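Local coordinates for protein SusD homolog (Bacteroides thetaiotaomicron, PDB 3EHM) that probably binds mucin O-glycans at the outer membrane, helping this human gut symbiont to use host mucin as a nutrient source, at residues E240-E245 with I372-Q377; K284-S289 with A385-G390; L288-T293 with Q379-V384; E294-S299 with A303-F308; K436-K441 with G460-M465. All coordinates share one frame; numbering follows the deposited sequence.

Interaction 1: residues E240-E245 with I372-Q377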
# COMPACT_ATOMS: atom_id res chain seq x y z
N GLU A 240 2.73 -17.86 3.99
CA GLU A 240 3.93 -18.26 3.26
C GLU A 240 3.62 -18.97 1.95
O GLU A 240 4.51 -19.24 1.15
CB GLU A 240 4.78 -19.20 4.11
CG GLU A 240 5.07 -18.72 5.51
CD GLU A 240 5.89 -19.72 6.30
OE1 GLU A 240 5.51 -20.91 6.31
OE2 GLU A 240 6.91 -19.32 6.90
N ASP A 241 2.34 -19.28 1.75
CA ASP A 241 1.91 -19.97 0.55
C ASP A 241 0.88 -19.11 -0.16
O ASP A 241 0.11 -18.40 0.49
CB ASP A 241 1.29 -21.32 0.94
CG ASP A 241 2.22 -22.16 1.80
OD1 ASP A 241 3.20 -22.71 1.26
OD2 ASP A 241 1.98 -22.25 3.03
N ILE A 242 0.86 -19.15 -1.48
CA ILE A 242 -0.09 -18.33 -2.23
C ILE A 242 -1.53 -18.68 -1.84
O ILE A 242 -2.41 -17.82 -1.84
CB ILE A 242 0.11 -18.52 -3.75
CG1 ILE A 242 1.52 -18.04 -4.14
CG2 ILE A 242 -0.94 -17.73 -4.52
CD1 ILE A 242 1.88 -18.31 -5.60
N SER A 243 -1.75 -19.94 -1.48
CA SER A 243 -3.08 -20.40 -1.09
C SER A 243 -3.60 -19.72 0.18
O SER A 243 -4.79 -19.77 0.47
CB SER A 243 -3.08 -21.92 -0.90
OG SER A 243 -2.15 -22.31 0.11
N SER A 244 -2.70 -19.09 0.94
CA SER A 244 -3.09 -18.40 2.17
C SER A 244 -3.17 -16.88 2.01
O SER A 244 -3.48 -16.17 2.97
CB SER A 244 -2.12 -18.74 3.30
OG SER A 244 -2.22 -20.10 3.69
N GLU A 245 -2.90 -16.38 0.81
CA GLU A 245 -2.92 -14.94 0.57
C GLU A 245 -4.30 -14.36 0.85
O GLU A 245 -5.32 -15.04 0.67
CB GLU A 245 -2.52 -14.63 -0.87
CG GLU A 245 -3.57 -14.97 -1.91
CD GLU A 245 -3.08 -14.76 -3.34
OE1 GLU A 245 -1.96 -14.25 -3.52
OE2 GLU A 245 -3.84 -15.10 -4.28
N ILE A 372 11.15 -13.31 -4.37
CA ILE A 372 11.05 -13.02 -5.80
C ILE A 372 10.44 -14.22 -6.53
O ILE A 372 9.58 -14.06 -7.40
CB ILE A 372 12.44 -12.71 -6.41
CG1 ILE A 372 13.03 -11.47 -5.74
CG2 ILE A 372 12.31 -12.48 -7.91
CD1 ILE A 372 14.44 -11.13 -6.18
N ASN A 373 10.88 -15.42 -6.16
CA ASN A 373 10.37 -16.64 -6.77
C ASN A 373 8.85 -16.74 -6.55
O ASN A 373 8.10 -17.03 -7.48
CB ASN A 373 11.06 -17.85 -6.13
CG ASN A 373 10.65 -19.16 -6.77
OD1 ASN A 373 10.55 -20.18 -6.09
ND2 ASN A 373 10.43 -19.15 -8.07
N ILE A 374 8.41 -16.49 -5.32
CA ILE A 374 6.99 -16.54 -5.00
C ILE A 374 6.22 -15.49 -5.79
O ILE A 374 5.10 -15.73 -6.26
CB ILE A 374 6.76 -16.33 -3.49
CG1 ILE A 374 7.17 -17.59 -2.72
CG2 ILE A 374 5.29 -16.01 -3.21
CD1 ILE A 374 6.33 -18.82 -3.05
N SER A 375 6.82 -14.31 -5.96
CA SER A 375 6.15 -13.25 -6.70
C SER A 375 5.95 -13.67 -8.15
O SER A 375 4.89 -13.42 -8.73
CB SER A 375 6.96 -11.95 -6.65
OG SER A 375 6.34 -10.95 -7.45
N PHE A 376 6.96 -14.28 -8.75
CA PHE A 376 6.86 -14.74 -10.13
C PHE A 376 5.72 -15.75 -10.24
O PHE A 376 4.97 -15.75 -11.21
CB PHE A 376 8.17 -15.38 -10.59
CG PHE A 376 9.16 -14.41 -11.18
CD1 PHE A 376 9.42 -13.20 -10.56
CD2 PHE A 376 9.83 -14.72 -12.35
CE1 PHE A 376 10.33 -12.30 -11.10
CE2 PHE A 376 10.75 -13.83 -12.90
CZ PHE A 376 11.00 -12.62 -12.28
N GLN A 377 5.61 -16.60 -9.24
CA GLN A 377 4.55 -17.60 -9.23
C GLN A 377 3.20 -16.91 -9.08
O GLN A 377 2.23 -17.28 -9.75
CB GLN A 377 4.76 -18.60 -8.10
CG GLN A 377 5.95 -19.53 -8.32
CD GLN A 377 6.15 -20.50 -7.17
OE1 GLN A 377 5.21 -21.17 -6.75
NE2 GLN A 377 7.37 -20.58 -6.66
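A 2.9 Å bond from S244 N to D241 O closes a short 3-10 turn, and from this turn I242 reaches across to I374 and Q377 on helix 364-378. The contact illustrates how a loop can lean on a helix of the SusD-like fold through one aliphatic branch, with no polar bond passing between the two. The CG1 branch of I242 lies beside its backbone N, on the far side from the carbonyl carbon (chi1 -62°), and then runs straight on (chi2 174°), which carries CD1 out to the helix. There CD1 rests 3.8 Å from Q377 CB, touching the root of that side chain and leaving its amide aside. Further back, I242 CG1 comes to 4.4 Å from I374 CG2, a looser approach. I374 is buried and also packs on A344, S345 and Y348 of helix 344-356, and I242 adds a further apolar neighbour. The polar end of the exposed Q377 finds its partner within its own helix: the extended side chain brings NE2 to N373 OD1, one turn earlier, in a weak bond of 3.3 Å.

Interaction 2: residues K284-S289 with A385-G390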
# COMPACT_ATOMS: atom_id res chain seq x y z
N LYS A 284 14.71 -6.21 -16.94
CA LYS A 284 14.24 -7.22 -17.89
C LYS A 284 13.27 -8.14 -17.14
O LYS A 284 13.36 -9.37 -17.19
CB LYS A 284 15.43 -8.02 -18.45
CG LYS A 284 16.39 -7.18 -19.28
CD LYS A 284 17.38 -8.06 -20.06
CE LYS A 284 18.15 -7.24 -21.10
NZ LYS A 284 18.99 -8.10 -21.99
N ASP A 285 12.34 -7.50 -16.43
CA ASP A 285 11.34 -8.17 -15.61
C ASP A 285 10.14 -8.68 -16.40
O ASP A 285 9.43 -7.90 -17.04
CB ASP A 285 10.85 -7.18 -14.54
CG ASP A 285 10.36 -7.86 -13.28
OD1 ASP A 285 9.60 -8.85 -13.37
OD2 ASP A 285 10.75 -7.40 -12.19
N PRO A 286 9.89 -10.00 -16.36
CA PRO A 286 8.75 -10.57 -17.09
C PRO A 286 7.41 -10.11 -16.51
O PRO A 286 6.35 -10.35 -17.09
CB PRO A 286 8.96 -12.07 -16.93
CG PRO A 286 9.60 -12.17 -15.57
CD PRO A 286 10.62 -11.05 -15.62
N ARG A 287 7.45 -9.45 -15.36
CA ARG A 287 6.23 -8.96 -14.74
C ARG A 287 5.71 -7.71 -15.45
O ARG A 287 4.57 -7.31 -15.25
CB ARG A 287 6.45 -8.67 -13.25
CG ARG A 287 6.50 -9.94 -12.40
CD ARG A 287 6.95 -9.69 -10.97
NE ARG A 287 8.31 -9.17 -10.91
CZ ARG A 287 9.00 -9.00 -9.79
NH1 ARG A 287 8.46 -9.32 -8.62
NH2 ARG A 287 10.24 -8.53 -9.84
N LEU A 288 6.55 -7.11 -16.29
CA LEU A 288 6.14 -5.92 -17.03
C LEU A 288 4.89 -6.25 -17.85
O LEU A 288 3.89 -5.53 -17.81
CB LEU A 288 7.26 -5.46 -17.96
CG LEU A 288 6.94 -4.29 -18.90
CD1 LEU A 288 6.45 -3.09 -18.10
CD2 LEU A 288 8.19 -3.92 -19.69
N SER A 289 4.96 -7.35 -18.59
CA SER A 289 3.86 -7.80 -19.43
C SER A 289 2.67 -8.30 -18.63
O SER A 289 1.53 -8.25 -19.09
CB SER A 289 4.33 -8.91 -20.38
OG SER A 289 3.28 -9.31 -21.24
N ALA A 385 15.31 -17.61 -12.42
CA ALA A 385 16.76 -17.81 -12.28
C ALA A 385 17.54 -16.81 -13.12
O ALA A 385 18.56 -16.27 -12.68
CB ALA A 385 17.14 -19.24 -12.68
N THR A 386 17.07 -16.56 -14.34
CA THR A 386 17.72 -15.61 -15.23
C THR A 386 17.57 -14.21 -14.64
O THR A 386 18.49 -13.39 -14.68
CB THR A 386 17.08 -15.63 -16.63
OG1 THR A 386 17.28 -16.92 -17.23
CG2 THR A 386 17.69 -14.55 -17.53
N TYR A 387 16.40 -13.94 -14.07
CA TYR A 387 16.13 -12.64 -13.47
C TYR A 387 17.03 -12.40 -12.25
O TYR A 387 17.56 -11.30 -12.08
CB TYR A 387 14.66 -12.54 -13.05
CG TYR A 387 14.27 -11.21 -12.46
CD1 TYR A 387 14.28 -11.00 -11.08
CD2 TYR A 387 13.89 -10.15 -13.29
CE1 TYR A 387 13.92 -9.76 -10.54
CE2 TYR A 387 13.54 -8.91 -12.75
CZ TYR A 387 13.55 -8.73 -11.38
OH TYR A 387 13.17 -7.52 -10.86
N LEU A 388 17.21 -13.43 -11.43
CA LEU A 388 18.02 -13.33 -10.22
C LEU A 388 19.51 -13.15 -10.47
O LEU A 388 20.24 -12.73 -9.57
CB LEU A 388 17.81 -14.56 -9.33
CG LEU A 388 16.48 -14.65 -8.58
CD1 LEU A 388 16.35 -16.00 -7.92
CD2 LEU A 388 16.41 -13.53 -7.55
N SER A 389 19.97 -13.48 -11.66
CA SER A 389 21.39 -13.32 -11.96
C SER A 389 21.63 -12.04 -12.77
O SER A 389 22.74 -11.76 -13.19
CB SER A 389 21.92 -14.54 -12.72
OG SER A 389 21.23 -14.73 -13.95
N GLY A 390 20.56 -11.27 -12.96
CA GLY A 390 20.68 -10.03 -13.71
C GLY A 390 21.40 -8.94 -12.94
O GLY A 390 21.21 -8.79 -11.74
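D285 meets Y387 along its whole side chain, and tracing it outward gives a compact example of a carboxylate serving both a helix start and a tertiary contact. Its CB lies 3.7 Å from Y387 CE2, and CG comes closer, 3.4 Å from the same ring carbon, with the carboxylate plane inclined 55° to the ring. At the tip the two oxygens divide the work. OD1 takes R287 N at 3.0 Å, a capping bond in the turn leading into helix 287-291, and also R287 NE at 2.8 Å, the latter on its syn side. OD2 receives R287 NH2 at 2.7 Å through its syn lone pair, so the guanidinium grips the acid side-on with two nitrogens; Y387 OH adds a weak bond of 2.8 Å to OD2. The phenol reaches this point because chi1 of -178° swings its ring away from the backbone N. Y387 OH has a stronger partner in Q440 NE2 of helix 429-445, and R287 NH1 bonds S375 OG. Exchanging D285 for an alanine would probably leave R287 without its paired acid, less firmly oriented, and its backbone N without the capping oxygen. In this buried setting the arginine probably keeps the acid ionised; the charge pair is internal to 284-289 and presents an acceptor to Y387, whose weak bond and ring packing join helix 384-388.

Interaction 3: residues L288-T293 with Q379-V384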
# COMPACT_ATOMS: atom_id res chain seq x y z
N LEU A 288 6.55 -7.11 -16.29
CA LEU A 288 6.14 -5.92 -17.03
C LEU A 288 4.89 -6.25 -17.85
O LEU A 288 3.89 -5.53 -17.81
CB LEU A 288 7.26 -5.46 -17.96
CG LEU A 288 6.94 -4.29 -18.90
CD1 LEU A 288 6.45 -3.09 -18.10
CD2 LEU A 288 8.19 -3.92 -19.69
N SER A 289 4.96 -7.35 -18.59
CA SER A 289 3.86 -7.80 -19.43
C SER A 289 2.67 -8.30 -18.63
O SER A 289 1.53 -8.25 -19.09
CB SER A 289 4.33 -8.91 -20.38
OG SER A 289 3.28 -9.31 -21.24
N ALA A 290 2.93 -8.80 -17.43
CA ALA A 290 1.86 -9.31 -16.58
C ALA A 290 1.08 -8.16 -15.94
O ALA A 290 -0.13 -8.27 -15.73
CB ALA A 290 2.44 -10.20 -15.49
N TYR A 291 1.76 -7.06 -15.65
CA TYR A 291 1.12 -5.92 -15.01
C TYR A 291 0.50 -4.90 -15.96
O TYR A 291 -0.56 -4.34 -15.67
CB TYR A 291 2.11 -5.14 -14.13
CG TYR A 291 2.69 -5.86 -12.92
CD1 TYR A 291 2.12 -7.02 -12.43
CD2 TYR A 291 3.80 -5.33 -12.25
CE1 TYR A 291 2.63 -7.65 -11.28
CE2 TYR A 291 4.32 -5.94 -11.11
CZ TYR A 291 3.73 -7.10 -10.64
OH TYR A 291 4.24 -7.70 -9.51
N PHE A 292 1.15 -4.65 -17.09
CA PHE A 292 0.65 -3.63 -18.00
C PHE A 292 0.50 -4.00 -19.47
O PHE A 292 1.13 -4.94 -19.96
CB PHE A 292 1.54 -2.39 -17.91
CG PHE A 292 1.80 -1.93 -16.50
CD1 PHE A 292 2.95 -2.34 -15.83
CD2 PHE A 292 0.91 -1.07 -15.86
CE1 PHE A 292 3.20 -1.91 -14.53
CE2 PHE A 292 1.16 -0.63 -14.56
CZ PHE A 292 2.31 -1.05 -13.90
N THR A 293 -0.33 -3.23 -20.16
CA THR A 293 -0.58 -3.41 -21.58
C THR A 293 0.43 -2.54 -22.34
O THR A 293 1.06 -1.66 -21.76
CB THR A 293 -1.98 -2.91 -21.96
OG1 THR A 293 -2.04 -1.49 -21.77
CG2 THR A 293 -3.04 -3.58 -21.10
N GLN A 379 2.37 -14.05 -10.10
CA GLN A 379 2.06 -13.39 -11.36
C GLN A 379 2.03 -14.32 -12.57
O GLN A 379 1.80 -13.88 -13.70
CB GLN A 379 3.06 -12.25 -11.60
CG GLN A 379 3.19 -11.30 -10.42
CD GLN A 379 1.87 -10.67 -10.02
OE1 GLN A 379 1.69 -10.22 -8.88
NE2 GLN A 379 0.93 -10.63 -10.96
N GLY A 380 2.26 -15.60 -12.34
CA GLY A 380 2.24 -16.57 -13.42
C GLY A 380 3.32 -16.39 -14.47
O GLY A 380 3.12 -16.75 -15.63
N VAL A 381 4.47 -15.84 -14.08
CA VAL A 381 5.56 -15.65 -15.03
C VAL A 381 6.71 -16.59 -14.71
O VAL A 381 6.80 -17.11 -13.60
CB VAL A 381 6.08 -14.21 -15.03
CG1 VAL A 381 5.02 -13.28 -15.61
CG2 VAL A 381 6.45 -13.79 -13.61
N SER A 382 7.60 -16.79 -15.67
CA SER A 382 8.73 -17.68 -15.50
C SER A 382 10.07 -16.98 -15.74
O SER A 382 10.10 -15.79 -16.06
CB SER A 382 8.60 -18.87 -16.46
OG SER A 382 8.51 -18.41 -17.80
N GLY A 383 11.16 -17.71 -15.56
CA GLY A 383 12.49 -17.16 -15.77
C GLY A 383 13.10 -16.51 -14.55
O GLY A 383 13.94 -15.61 -14.67
N VAL A 384 12.70 -16.96 -13.36
CA VAL A 384 13.21 -16.38 -12.13
C VAL A 384 14.73 -16.52 -11.94
O VAL A 384 15.36 -15.63 -11.37
CB VAL A 384 12.48 -16.96 -10.89
CG1 VAL A 384 12.83 -18.42 -10.69
CG2 VAL A 384 12.82 -16.14 -9.65
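Y291 and A290, at the end of helix 287-291, meet Q379 and V381 in the turn between helices 364-378 and 384-388, and the two kinds of packing divide neatly between them. The aliphatic part is slight: A290 CB touches V381 CG1 at 4.0 Å and, at 4.1 Å, Q379 O. The chain turns here through a Schellman motif at G380, whose positive phi ends the preceding helix with Q379 and V381 both pointing toward helix 287-291. The second kind is an aromatic edge against an amide. Y291 CE1 sits 3.4 Å from Q379 CD, also 3.4 Å from Q379 NE2, and only slightly farther from Q379 OE1, so the ring edge points onto the flat of the amide, with the planes 84° apart. A bend at chi2 (-57°) folds the glutamine tip back to reach it. The polar end of Y291 looks to another partner: its OH bonds L443 O of helix 429-445, which holds the phenol end in position, while Y446 meets the ring as well. With no hydrogen bond across the contact, its packing is probably mainly dispersive, perhaps aided by the slightly positive C-H edge facing the pi electrons of the amide.

Interaction 4: residues E294-S299 with A303-F308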
# COMPACT_ATOMS: atom_id res chain seq x y z
N GLU A 294 0.59 -2.81 -23.63
CA GLU A 294 1.48 -1.98 -24.43
C GLU A 294 0.60 -0.82 -24.87
O GLU A 294 -0.58 -1.00 -25.15
CB GLU A 294 1.98 -2.72 -25.67
CG GLU A 294 2.92 -3.87 -25.37
CD GLU A 294 3.52 -4.46 -26.63
OE1 GLU A 294 4.45 -3.84 -27.20
OE2 GLU A 294 3.05 -5.53 -27.07
N GLY A 295 1.16 0.38 -24.90
CA GLY A 295 0.38 1.53 -25.32
C GLY A 295 0.64 1.79 -26.79
O GLY A 295 1.38 1.05 -27.44
N THR A 296 0.01 2.83 -27.32
CA THR A 296 0.20 3.20 -28.72
C THR A 296 0.38 4.71 -28.78
O THR A 296 -0.20 5.45 -27.98
CB THR A 296 -1.01 2.80 -29.60
OG1 THR A 296 -2.21 3.37 -29.07
CG2 THR A 296 -1.15 1.28 -29.64
N TYR A 297 1.20 5.14 -29.72
CA TYR A 297 1.51 6.56 -29.90
C TYR A 297 1.34 6.86 -31.39
O TYR A 297 2.08 6.35 -32.22
CB TYR A 297 2.95 6.81 -29.46
CG TYR A 297 3.40 8.24 -29.54
CD1 TYR A 297 2.88 9.21 -28.68
CD2 TYR A 297 4.38 8.63 -30.45
CE1 TYR A 297 3.33 10.52 -28.72
CE2 TYR A 297 4.84 9.94 -30.50
CZ TYR A 297 4.31 10.88 -29.64
OH TYR A 297 4.77 12.17 -29.68
N GLY A 298 0.36 7.70 -31.71
CA GLY A 298 0.09 8.02 -33.10
C GLY A 298 -0.94 7.03 -33.60
O GLY A 298 -1.41 6.18 -32.83
N SER A 299 -1.30 7.09 -34.87
CA SER A 299 -2.30 6.16 -35.40
C SER A 299 -1.97 5.66 -36.80
O SER A 299 -1.16 6.25 -37.51
CB SER A 299 -3.68 6.82 -35.40
OG SER A 299 -3.66 8.03 -36.14
N ALA A 303 1.44 4.90 -35.99
CA ALA A 303 1.39 4.34 -34.64
C ALA A 303 2.63 3.57 -34.21
O ALA A 303 3.12 2.68 -34.92
CB ALA A 303 0.16 3.45 -34.49
N GLN A 304 3.13 3.91 -33.03
CA GLN A 304 4.27 3.24 -32.43
C GLN A 304 3.69 2.47 -31.25
O GLN A 304 2.84 2.99 -30.53
CB GLN A 304 5.30 4.25 -31.93
CG GLN A 304 6.10 4.94 -33.02
CD GLN A 304 6.97 6.06 -32.47
OE1 GLN A 304 7.64 5.90 -31.45
NE2 GLN A 304 6.97 7.20 -33.16
N THR A 305 4.12 1.22 -31.07
CA THR A 305 3.63 0.39 -29.99
C THR A 305 4.76 0.10 -29.01
O THR A 305 5.91 -0.03 -29.41
CB THR A 305 3.06 -0.94 -30.53
OG1 THR A 305 1.91 -0.67 -31.34
CG2 THR A 305 2.64 -1.87 -29.39
N GLY A 306 4.42 -0.01 -27.73
CA GLY A 306 5.42 -0.29 -26.72
C GLY A 306 4.95 0.09 -25.33
O GLY A 306 3.82 0.55 -25.15
N TYR A 307 5.81 -0.10 -24.34
CA TYR A 307 5.48 0.25 -22.97
C TYR A 307 5.81 1.72 -22.72
O TYR A 307 6.97 2.08 -22.52
CB TYR A 307 6.25 -0.67 -22.01
CG TYR A 307 5.78 -2.10 -22.11
CD1 TYR A 307 4.58 -2.50 -21.53
CD2 TYR A 307 6.51 -3.05 -22.84
CE1 TYR A 307 4.10 -3.79 -21.67
CE2 TYR A 307 6.04 -4.35 -22.99
CZ TYR A 307 4.84 -4.71 -22.40
OH TYR A 307 4.35 -5.99 -22.55
N PHE A 308 4.77 2.56 -22.73
CA PHE A 308 4.91 4.00 -22.54
C PHE A 308 4.34 4.45 -21.20
O PHE A 308 3.13 4.40 -20.98
CB PHE A 308 4.17 4.75 -23.66
CG PHE A 308 4.50 4.27 -25.05
CD1 PHE A 308 3.50 4.15 -26.01
CD2 PHE A 308 5.81 3.94 -25.40
CE1 PHE A 308 3.80 3.72 -27.31
CE2 PHE A 308 6.12 3.51 -26.69
CZ PHE A 308 5.11 3.40 -27.65
O HOH W 1 4.01 7.73 -33.89
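Strands 295-297 and 304-306 form a beta hairpin at the surface of the protein, a two-stranded antiparallel ladder in which both kinds of antiparallel pair occur. Two hydrogen-bonded pairs hold it. G295 N gives to G306 O at 2.7 Å, with a longer return bond; Y297 N and Q304 N each reach the other's carbonyl at 2.8 Å, the former in the carbonyl plane. Between them the non-hydrogen-bonded pair T296 and T305 lies side by side, and T296 CA directs its C-H at Q304 O, 3.2 Å away. On the face bearing Y297 and Q304, these two side chains point the same way, and a water bridges Y297 O to Q304 NE2, weakly at the amide. F308 folds back onto this face, its ring lying beneath G306 O, 3.6 Å from the ring plane, and its CE1 3.9 Å from Y297 CB. Glycine at both members of the G295 and G306 pair makes this possible, since a CB on either would crowd the F308 ring. Past the ladder, E294 CG lies over one face of Y307, 4.0 Å from the ring centroid, while Y307 also packs on L288 and S289 of helix 287-291. With an alanine in place of Y307, the CG of E294 would probably lose its aromatic partner and a gap would open against L288 and S289. K403 makes cation-pi contacts with both Y297 and F308. Main-chain bonds set the register, while the rings, with K403, probably add to the hairpin's hold on the surrounding loops.

Interaction 5: residues K436-K441 with G460-M465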
# COMPACT_ATOMS: atom_id res chain seq x y z
N LYS A 436 17.82 -3.50 -2.06
CA LYS A 436 17.41 -4.58 -2.96
C LYS A 436 16.12 -5.21 -2.43
O LYS A 436 15.18 -5.45 -3.19
CB LYS A 436 18.50 -5.66 -3.06
CG LYS A 436 19.78 -5.22 -3.78
CD LYS A 436 20.82 -6.35 -3.77
CE LYS A 436 22.13 -5.93 -4.44
NZ LYS A 436 21.98 -5.66 -5.90
N ILE A 437 16.08 -5.49 -1.13
CA ILE A 437 14.90 -6.09 -0.50
C ILE A 437 13.65 -5.23 -0.69
O ILE A 437 12.61 -5.73 -1.12
CB ILE A 437 15.12 -6.28 1.02
CG1 ILE A 437 16.20 -7.34 1.26
CG2 ILE A 437 13.81 -6.70 1.70
CD1 ILE A 437 16.65 -7.44 2.71
N ILE A 438 13.75 -3.94 -0.38
CA ILE A 438 12.62 -3.03 -0.50
C ILE A 438 12.22 -2.79 -1.96
O ILE A 438 11.03 -2.66 -2.27
CB ILE A 438 12.93 -1.67 0.16
CG1 ILE A 438 13.29 -1.89 1.64
CG2 ILE A 438 11.71 -0.75 0.05
CD1 ILE A 438 12.21 -2.62 2.44
N THR A 439 13.21 -2.72 -2.85
CA THR A 439 12.93 -2.50 -4.26
C THR A 439 12.17 -3.69 -4.84
O THR A 439 11.21 -3.53 -5.59
CB THR A 439 14.24 -2.28 -5.05
OG1 THR A 439 14.88 -1.08 -4.58
CG2 THR A 439 13.96 -2.15 -6.54
N GLN A 440 12.60 -4.90 -4.49
CA GLN A 440 11.92 -6.10 -4.97
C GLN A 440 10.55 -6.26 -4.31
O GLN A 440 9.62 -6.76 -4.93
CB GLN A 440 12.78 -7.34 -4.72
CG GLN A 440 13.95 -7.46 -5.69
CD GLN A 440 13.49 -7.51 -7.14
OE1 GLN A 440 12.56 -8.25 -7.48
NE2 GLN A 440 14.13 -6.72 -7.99
N LYS A 441 10.43 -5.83 -3.05
CA LYS A 441 9.14 -5.91 -2.37
C LYS A 441 8.18 -4.94 -3.07
O LYS A 441 7.01 -5.24 -3.26
CB LYS A 441 9.27 -5.55 -0.89
CG LYS A 441 7.94 -5.68 -0.14
CD LYS A 441 8.11 -5.63 1.38
CE LYS A 441 8.54 -4.25 1.85
NZ LYS A 441 8.61 -4.22 3.33
N GLY A 460 13.17 4.96 2.34
CA GLY A 460 13.79 5.79 1.32
C GLY A 460 13.95 4.98 0.05
O GLY A 460 14.49 5.47 -0.95
N PHE A 461 13.47 3.74 0.07
CA PHE A 461 13.56 2.86 -1.09
C PHE A 461 12.19 2.41 -1.60
O PHE A 461 11.22 2.31 -0.84
CB PHE A 461 14.38 1.62 -0.75
CG PHE A 461 15.75 1.91 -0.20
CD1 PHE A 461 16.60 2.81 -0.83
CD2 PHE A 461 16.20 1.25 0.94
CE1 PHE A 461 17.89 3.05 -0.34
CE2 PHE A 461 17.48 1.48 1.44
CZ PHE A 461 18.33 2.38 0.79
N PRO A 462 12.08 2.15 -2.91
CA PRO A 462 13.17 2.28 -3.88
C PRO A 462 13.29 3.74 -4.30
O PRO A 462 12.43 4.55 -3.97
CB PRO A 462 12.71 1.39 -5.02
CG PRO A 462 11.23 1.63 -5.02
CD PRO A 462 10.88 1.57 -3.54
N TYR A 463 14.36 4.09 -5.02
CA TYR A 463 14.50 5.46 -5.49
C TYR A 463 13.38 5.66 -6.50
O TYR A 463 13.05 4.75 -7.26
CB TYR A 463 15.87 5.68 -6.14
CG TYR A 463 17.03 5.62 -5.17
CD1 TYR A 463 16.85 5.94 -3.82
CD2 TYR A 463 18.31 5.27 -5.60
CE1 TYR A 463 17.93 5.92 -2.92
CE2 TYR A 463 19.39 5.25 -4.72
CZ TYR A 463 19.19 5.58 -3.38
OH TYR A 463 20.25 5.56 -2.51
N LEU A 464 12.80 6.86 -6.52
CA LEU A 464 11.68 7.14 -7.41
C LEU A 464 11.94 8.21 -8.44
O LEU A 464 12.83 9.05 -8.28
CB LEU A 464 10.47 7.58 -6.58
CG LEU A 464 10.12 6.77 -5.33
CD1 LEU A 464 9.11 7.54 -4.50
CD2 LEU A 464 9.59 5.41 -5.72
N MSE A 465 11.15 8.18 -9.51
CA MSE A 465 11.22 9.20 -10.55
C MSE A 465 10.69 10.43 -9.82
O MSE A 465 9.71 10.33 -9.08
CB MSE A 465 10.28 8.84 -11.71
CG MSE A 465 10.70 7.61 -12.52
SE MSE A 465 12.01 8.04 -13.88
CE MSE A 465 12.04 6.34 -14.82
O HOH W 2 16.09 1.41 -5.35
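I438 and T439 on helix 429-445 press against F461 and P462, and the two neighbours show how tight packing can give way to hydration within a single helical turn. I438 forms the close side. With chi1 at -57° its CG1 lies beside the backbone N, which leaves CG2 anti to that nitrogen and over the loop backbone, 3.2 Å from F461 O, while also lying 3.7 Å from F461 CB. The ring of F461 then leads away from I438, turning its edge to Y463 CE1, and packs on L434 and Q435 of the same helix. T439 makes the second close approach, its OG1 resting 3.3 Å from P462 CB. This oxygen serves two further partners: it bonds Q435 O one turn back in the helix and accepts a hydrogen from a water at 2.9 Å. Here the looser side begins. The same water takes the N-H of Y463 at 3.2 Å, so the polar atoms of helix and loop are joined through a solvent molecule where the side chains themselves do not meet. The peptide bond between F461 and P462 is cis, consistent with the sharp turn that brings P462 against T439, just after G460, with its positive phi, has ended helix 449-459. Helices 429-445 and 449-459 are thus two consecutive helices whose following loop, with a cis-proline, packs back on the first, within the helix-rich, tetratricopeptide-repeat-related fold of SusD-like proteins.

Interactions 2 and 5 are buried, interactions 1 and 3 partly so, and interaction 4 lies at the surface. Interactions 2 and 3 both use helix 287-291, the first through buried charge at its start, the second through apolar and amide packing at its end. Interaction 1 borrows helix 364-378, whose S375 and F376 face the residues of interaction 2, so one helix serves a loop on one side and a charged cluster on another. Helix 429-445 reaches both buried contacts, yet their chemistry differs: a charge pair in interaction 2, apolar packing with a bridging water in interaction 5. Only the surface hairpin of interaction 4 relies on paired main-chain bonds across its segments.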